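Local atomic coordinates of WbbM protein (Klebsiella pneumoniae, PDB entry 6U4B), a protein that probably acts as a bifunctional glycosyltransferase that polymerises O-antigen, joining a DUF4422 region to a family 8 glycosyltransferase region in one magnesium-binding chain. Residues N27-A40 with E92-H106. Residues are numbered along the deposited sequence; the frame is centred on the assembly and turned at random.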
loop_
_atom_site.group_PDB
_atom_site.type_symbol
_atom_site.label_atom_id
_atom_site.label_comp_id
_atom_site.label_asym_id
_atom_site.label_seq_id
_atom_site.Cartn_x
_atom_site.Cartn_y
_atom_site.Cartn_z
ATOM N N ASN A 27 -39.698 42.377 19.494
ATOM C CA ASN A 27 -38.585 42.259 20.432
ATOM C C ASN A 27 -37.952 40.870 20.351
ATOM O O ASN A 27 -38.611 39.865 20.623
ATOM C CB ASN A 27 -39.058 42.538 21.859
ATOM C CG ASN A 27 -38.014 43.263 22.688
ATOM O OD1 ASN A 27 -37.258 44.087 22.173
ATOM N ND2 ASN A 27 -37.965 42.958 23.980
ATOM N N SER A 28 -36.672 40.820 19.989
ATOM C CA SER A 28 -35.953 39.570 19.787
ATOM C C SER A 28 -34.708 39.526 20.659
ATOM O O SER A 28 -33.989 40.524 20.787
ATOM C CB SER A 28 -35.559 39.389 18.318
ATOM O OG SER A 28 -36.688 39.487 17.461
ATOM N N VAL A 29 -34.452 38.362 21.252
ATOM C CA VAL A 29 -33.303 38.156 22.122
ATOM C C VAL A 29 -32.599 36.874 21.704
ATOM O O VAL A 29 -33.249 35.846 21.489
ATOM C CB VAL A 29 -33.714 38.089 23.607
ATOM C CG1 VAL A 29 -32.484 37.989 24.488
ATOM C CG2 VAL A 29 -34.555 39.304 23.983
ATOM N N LYS A 30 -31.276 36.942 21.577
ATOM C CA LYS A 30 -30.446 35.769 21.332
ATOM C C LYS A 30 -29.209 35.887 22.206
ATOM O O LYS A 30 -28.421 36.824 22.043
ATOM C CB LYS A 30 -30.062 35.647 19.854
ATOM C CG LYS A 30 -31.206 35.198 18.961
ATOM C CD LYS A 30 -30.829 35.255 17.490
ATOM C CE LYS A 30 -30.767 33.864 16.879
ATOM N NZ LYS A 30 -30.604 33.928 15.401
ATOM N N ILE A 31 -29.050 34.955 23.139
ATOM C CA ILE A 31 -27.923 34.940 24.064
ATOM C C ILE A 31 -27.147 33.651 23.845
ATOM O O ILE A 31 -27.743 32.573 23.738
ATOM C CB ILE A 31 -28.386 35.061 25.525
ATOM C CG1 ILE A 31 -29.259 36.304 25.706
ATOM C CG2 ILE A 31 -27.188 35.113 26.462
ATOM C CD1 ILE A 31 -29.925 36.386 27.058
ATOM N N TYR A 32 -25.823 33.760 23.782
ATOM C CA TYR A 32 -24.954 32.637 23.463
ATOM C C TYR A 32 -24.145 32.229 24.687
ATOM O O TYR A 32 -23.629 33.081 25.415
ATOM C CB TYR A 32 -24.018 32.993 22.302
ATOM C CG TYR A 32 -24.759 33.375 21.042
ATOM C CD1 TYR A 32 -25.002 32.440 20.044
ATOM C CD2 TYR A 32 -25.232 34.670 20.858
ATOM C CE1 TYR A 32 -25.687 32.785 18.895
ATOM C CE2 TYR A 32 -25.919 35.024 19.716
ATOM C CZ TYR A 32 -26.142 34.079 18.737
ATOM O OH TYR A 32 -26.827 34.431 17.598
ATOM N N THR A 33 -24.043 30.923 24.912
ATOM C CA THR A 33 -23.241 30.372 25.995
ATOM C C THR A 33 -22.021 29.661 25.420
ATOM O O THR A 33 -22.114 28.978 24.394
ATOM C CB THR A 33 -24.055 29.402 26.860
ATOM O OG1 THR A 33 -24.707 28.436 26.025
ATOM C CG2 THR A 33 -25.101 30.159 27.665
ATOM N N SER A 34 -20.881 29.823 26.086
ATOM C CA SER A 34 -19.606 29.304 25.605
ATOM C C SER A 34 -19.259 28.012 26.335
ATOM O O SER A 34 -19.140 28.001 27.564
ATOM C CB SER A 34 -18.496 30.336 25.791
ATOM O OG SER A 34 -18.657 31.411 24.885
ATOM N N HIS A 35 -19.083 26.937 25.574
ATOM C CA HIS A 35 -18.721 25.637 26.113
ATOM C C HIS A 35 -17.427 25.158 25.466
ATOM O O HIS A 35 -17.165 25.425 24.290
ATOM C CB HIS A 35 -19.829 24.604 25.873
ATOM C CG HIS A 35 -21.181 25.034 26.355
ATOM N ND1 HIS A 35 -21.793 24.472 27.455
ATOM C CD2 HIS A 35 -22.046 25.961 25.877
ATOM C CE1 HIS A 35 -22.973 25.036 27.638
ATOM N NE2 HIS A 35 -23.152 25.943 26.693
ATOM N N HIS A 36 -16.616 24.447 26.250
ATOM C CA HIS A 36 -15.383 23.845 25.763
ATOM C C HIS A 36 -15.317 22.349 26.030
ATOM O O HIS A 36 -14.348 21.700 25.618
ATOM C CB HIS A 36 -14.164 24.538 26.390
ATOM C CG HIS A 36 -13.977 24.237 27.844
ATOM N ND1 HIS A 36 -14.714 24.849 28.835
ATOM C CD2 HIS A 36 -13.130 23.388 28.474
ATOM C CE1 HIS A 36 -14.331 24.388 30.013
ATOM N NE2 HIS A 36 -13.371 23.500 29.822
ATOM N N LYS A 37 -16.311 21.788 26.708
ATOM C CA LYS A 37 -16.379 20.357 26.965
ATOM C C LYS A 37 -17.847 19.992 27.130
ATOM O O LYS A 37 -18.704 20.874 27.225
ATOM C CB LYS A 37 -15.571 19.972 28.211
ATOM C CG LYS A 37 -16.051 20.592 29.509
ATOM C CD LYS A 37 -15.445 19.856 30.695
ATOM C CE LYS A 37 -15.168 20.793 31.860
ATOM N NZ LYS A 37 -14.550 20.060 33.003
ATOM N N PRO A 38 -18.171 18.683 27.131
ATOM C CA PRO A 38 -19.562 18.284 27.402
ATOM C C PRO A 38 -20.090 18.882 28.697
ATOM O O PRO A 38 -19.560 18.612 29.779
ATOM C CB PRO A 38 -19.478 16.756 27.478
ATOM C CG PRO A 38 -18.335 16.417 26.575
ATOM C CD PRO A 38 -17.339 17.528 26.745
ATOM N N SER A 39 -21.125 19.711 28.591
ATOM C CA SER A 39 -21.646 20.442 29.734
ATOM C C SER A 39 -23.098 20.805 29.471
ATOM O O SER A 39 -23.514 20.960 28.319
ATOM C CB SER A 39 -20.815 21.698 30.018
ATOM O OG SER A 39 -20.576 22.429 28.829
ATOM N N ALA A 40 -23.858 20.955 30.555
ATOM C CA ALA A 40 -25.308 21.085 30.460
ATOM C C ALA A 40 -25.715 22.322 29.670
ATOM O O ALA A 40 -25.094 23.385 29.774
ATOM C CB ALA A 40 -25.922 21.135 31.860
ATOM N N GLU A 92 -23.841 35.508 12.376
ATOM C CA GLU A 92 -25.203 35.331 12.857
ATOM C C GLU A 92 -26.107 36.477 12.418
ATOM O O GLU A 92 -25.683 37.632 12.326
ATOM C CB GLU A 92 -25.225 35.225 14.382
ATOM C CG GLU A 92 -24.962 33.833 14.922
ATOM C CD GLU A 92 -26.124 32.889 14.682
ATOM O OE1 GLU A 92 -26.216 32.318 13.573
ATOM O OE2 GLU A 92 -26.955 32.731 15.602
ATOM N N GLU A 93 -27.367 36.140 12.146
ATOM C CA GLU A 93 -28.407 37.147 11.969
ATOM C C GLU A 93 -28.805 37.656 13.349
ATOM O O GLU A 93 -29.410 36.927 14.141
ATOM C CB GLU A 93 -29.605 36.578 11.216
ATOM C CG GLU A 93 -29.560 36.842 9.718
ATOM C CD GLU A 93 -30.925 36.755 9.064
ATOM O OE1 GLU A 93 -31.648 35.770 9.322
ATOM O OE2 GLU A 93 -31.278 37.677 8.297
ATOM N N LEU A 94 -28.464 38.908 13.635
ATOM C CA LEU A 94 -28.537 39.433 14.990
ATOM C C LEU A 94 -29.971 39.773 15.369
ATOM O O LEU A 94 -30.672 40.473 14.631
ATOM C CB LEU A 94 -27.651 40.670 15.115
ATOM C CG LEU A 94 -26.281 40.521 14.453
ATOM C CD1 LEU A 94 -25.564 41.852 14.418
ATOM C CD2 LEU A 94 -25.439 39.476 15.171
ATOM N N ALA A 95 -30.400 39.280 16.528
ATOM C CA ALA A 95 -31.684 39.665 17.087
ATOM C C ALA A 95 -31.622 41.114 17.572
ATOM O O ALA A 95 -30.580 41.773 17.519
ATOM C CB ALA A 95 -32.071 38.721 18.222
ATOM N N ASP A 96 -32.762 41.615 18.055
ATOM C CA ASP A 96 -32.802 42.974 18.585
ATOM C C ASP A 96 -31.870 43.136 19.779
ATOM O O ASP A 96 -31.363 44.237 20.026
ATOM C CB ASP A 96 -34.233 43.348 18.973
ATOM C CG ASP A 96 -35.181 43.333 17.790
ATOM O OD1 ASP A 96 -34.749 43.688 16.674
ATOM O OD2 ASP A 96 -36.359 42.962 17.975
ATOM N N TYR A 97 -31.630 42.059 20.524
ATOM C CA TYR A 97 -30.691 42.057 21.636
ATOM C C TYR A 97 -29.764 40.860 21.492
ATOM O O TYR A 97 -30.229 39.742 21.248
ATOM C CB TYR A 97 -31.421 42.008 22.983
ATOM C CG TYR A 97 -32.050 43.322 23.387
ATOM C CD1 TYR A 97 -31.430 44.154 24.309
ATOM C CD2 TYR A 97 -33.257 43.734 22.839
ATOM C CE1 TYR A 97 -31.998 45.360 24.680
ATOM C CE2 TYR A 97 -33.833 44.939 23.204
ATOM C CZ TYR A 97 -33.199 45.747 24.124
ATOM O OH TYR A 97 -33.767 46.947 24.491
ATOM N N VAL A 98 -28.463 41.096 21.638
ATOM C CA VAL A 98 -27.444 40.058 21.515
ATOM C C VAL A 98 -26.697 39.968 22.838
ATOM O O VAL A 98 -26.275 40.991 23.389
ATOM C CB VAL A 98 -26.475 40.348 20.353
ATOM C CG1 VAL A 98 -25.390 39.285 20.279
ATOM C CG2 VAL A 98 -27.234 40.427 19.036
ATOM N N GLY A 99 -26.530 38.741 23.343
ATOM C CA GLY A 99 -25.948 38.542 24.652
ATOM C C GLY A 99 -25.013 37.350 24.684
ATOM O O GLY A 99 -25.006 36.508 23.784
ATOM N N PHE A 100 -24.217 37.299 25.750
ATOM C CA PHE A 100 -23.240 36.239 25.950
ATOM C C PHE A 100 -23.139 35.919 27.432
ATOM O O PHE A 100 -23.051 36.826 28.264
ATOM C CB PHE A 100 -21.857 36.631 25.412
ATOM C CG PHE A 100 -21.853 36.982 23.955
ATOM C CD1 PHE A 100 -22.051 38.287 23.547
ATOM C CD2 PHE A 100 -21.653 36.006 22.994
ATOM C CE1 PHE A 100 -22.051 38.615 22.205
ATOM C CE2 PHE A 100 -21.651 36.325 21.651
ATOM C CZ PHE A 100 -21.850 37.632 21.255
ATOM N N MET A 101 -23.159 34.627 27.750
ATOM C CA MET A 101 -22.995 34.148 29.114
ATOM C C MET A 101 -22.043 32.962 29.105
ATOM O O MET A 101 -21.775 32.366 28.060
ATOM C CB MET A 101 -24.343 33.753 29.739
ATOM C CG MET A 101 -25.361 34.888 29.792
ATOM S SD MET A 101 -26.873 34.522 30.719
ATOM C CE MET A 101 -27.595 33.220 29.725
ATOM N N HIS A 102 -21.512 32.639 30.280
ATOM C CA HIS A 102 -20.673 31.460 30.425
ATOM C C HIS A 102 -21.549 30.208 30.481
ATOM O O HIS A 102 -22.780 30.281 30.481
ATOM C CB HIS A 102 -19.791 31.583 31.664
ATOM C CG HIS A 102 -18.997 32.851 31.712
ATOM N ND1 HIS A 102 -17.961 33.112 30.841
ATOM C CD2 HIS A 102 -19.095 33.936 32.517
ATOM C CE1 HIS A 102 -17.451 34.301 31.110
ATOM N NE2 HIS A 102 -18.121 34.822 32.123
ATOM N N TYR A 103 -20.912 29.034 30.523
ATOM C CA TYR A 103 -21.662 27.784 30.530
ATOM C C TYR A 103 -22.104 27.368 31.926
ATOM O O TYR A 103 -23.106 26.658 32.055
ATOM C CB TYR A 103 -20.850 26.648 29.880
ATOM C CG TYR A 103 -19.704 26.093 30.699
ATOM C CD1 TYR A 103 -19.855 24.924 31.437
ATOM C CD2 TYR A 103 -18.460 26.716 30.709
ATOM C CE1 TYR A 103 -18.806 24.399 32.174
ATOM C CE2 TYR A 103 -17.401 26.198 31.449
ATOM C CZ TYR A 103 -17.584 25.040 32.180
ATOM O OH TYR A 103 -16.539 24.524 32.913
ATOM N N ARG A 104 -21.394 27.792 32.972
ATOM C CA ARG A 104 -21.836 27.556 34.341
ATOM C C ARG A 104 -22.030 28.852 35.120
ATOM O O ARG A 104 -22.237 28.810 36.337
ATOM C CB ARG A 104 -20.854 26.635 35.071
ATOM C CG ARG A 104 -21.164 25.163 34.896
ATOM C CD ARG A 104 -20.002 24.285 35.323
ATOM N NE ARG A 104 -19.695 24.396 36.744
ATOM C CZ ARG A 104 -18.757 23.679 37.354
ATOM N NH1 ARG A 104 -18.537 23.836 38.652
ATOM N NH2 ARG A 104 -18.040 22.804 36.663
ATOM N N ARG A 105 -21.951 30.001 34.453
ATOM C CA ARG A 105 -22.194 31.297 35.074
ATOM C C ARG A 105 -23.127 32.084 34.169
ATOM O O ARG A 105 -22.827 32.282 32.987
ATOM C CB ARG A 105 -20.886 32.061 35.305
ATOM C CG ARG A 105 -19.982 31.442 36.357
ATOM C CD ARG A 105 -18.565 31.973 36.235
ATOM N NE ARG A 105 -17.729 31.588 37.369
ATOM C CZ ARG A 105 -16.996 30.480 37.423
ATOM N NH1 ARG A 105 -16.995 29.629 36.404
ATOM N NH2 ARG A 105 -16.266 30.220 38.499
ATOM N N HIS A 106 -24.258 32.516 34.714
ATOM C CA HIS A 106 -25.303 33.167 33.938
ATOM C C HIS A 106 -25.733 34.452 34.639
ATOM O O HIS A 106 -25.220 34.809 35.704
ATOM C CB HIS A 106 -26.497 32.223 33.738
ATOM C CG HIS A 106 -26.130 30.916 33.108
ATOM N ND1 HIS A 106 -26.428 29.700 33.686
ATOM C CD2 HIS A 106 -25.488 30.633 31.950
ATOM C CE1 HIS A 106 -25.984 28.726 32.912
ATOM N NE2 HIS A 106 -25.410 29.265 31.852
HETATM O O HOH W 1 -17.972 29.727 29.571
HETATM O O HOH W 2 -19.974 33.409 25.922
HETATM O O HOH W 3 -23.121 23.762 31.494
#
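Tyr32 and Phe100 sit side by side on neighbouring parallel strands, 29-35 and 97-102, inside the mixed beta-sheet of the DUF4422 region. Strand 47-51 extends the sheet beyond 29-35, and helix 82-91 covers the face bearing both rings. Lys30 N donates to Tyr97 O and Lys30 O accepts from Gly99 N; Tyr32 N donates to Gly99 O at 2.9 Å and Tyr32 O accepts from Met101 N, the alternation of a parallel pair.

Along Tyr32, CB rests 3.9 Å from Phe100 CD2, CD2 passes Gly99 O at the ring edge, and CE2 nears Val98 CG1. CE1 and CZ both come to 3.5 Å from Glu92 OE2, and at the tip OH donates to that oxygen's anti lone pair, 2.6 Å away. The Tyr32 and Phe100 planes, 29° apart, are slid until the rings barely overlap. Glu92 OE2 also forms a long salt bridge with Lys30 NZ.

At the C-terminal end of strand 29-35, Tyr103 lies among His35, His36 and Ser39. Its CG sits between backbone N and carbonyl carbon (chi1 74°), swinging CD1 against Ser39 CB and CE2 beside His36 CE1. Tyr103 CB makes a CH-pi contact over one His35 face, 3.6 Å from the ring centroid. His36 turns its edge toward the Tyr103 face, an offset edge-to-face pair with planes 76° apart. Both His35 nitrogens are tethered, NE2 pairing with Thr33 OG1 and ND1 donating almost straight to Ser39 OG, 2.7 Å away.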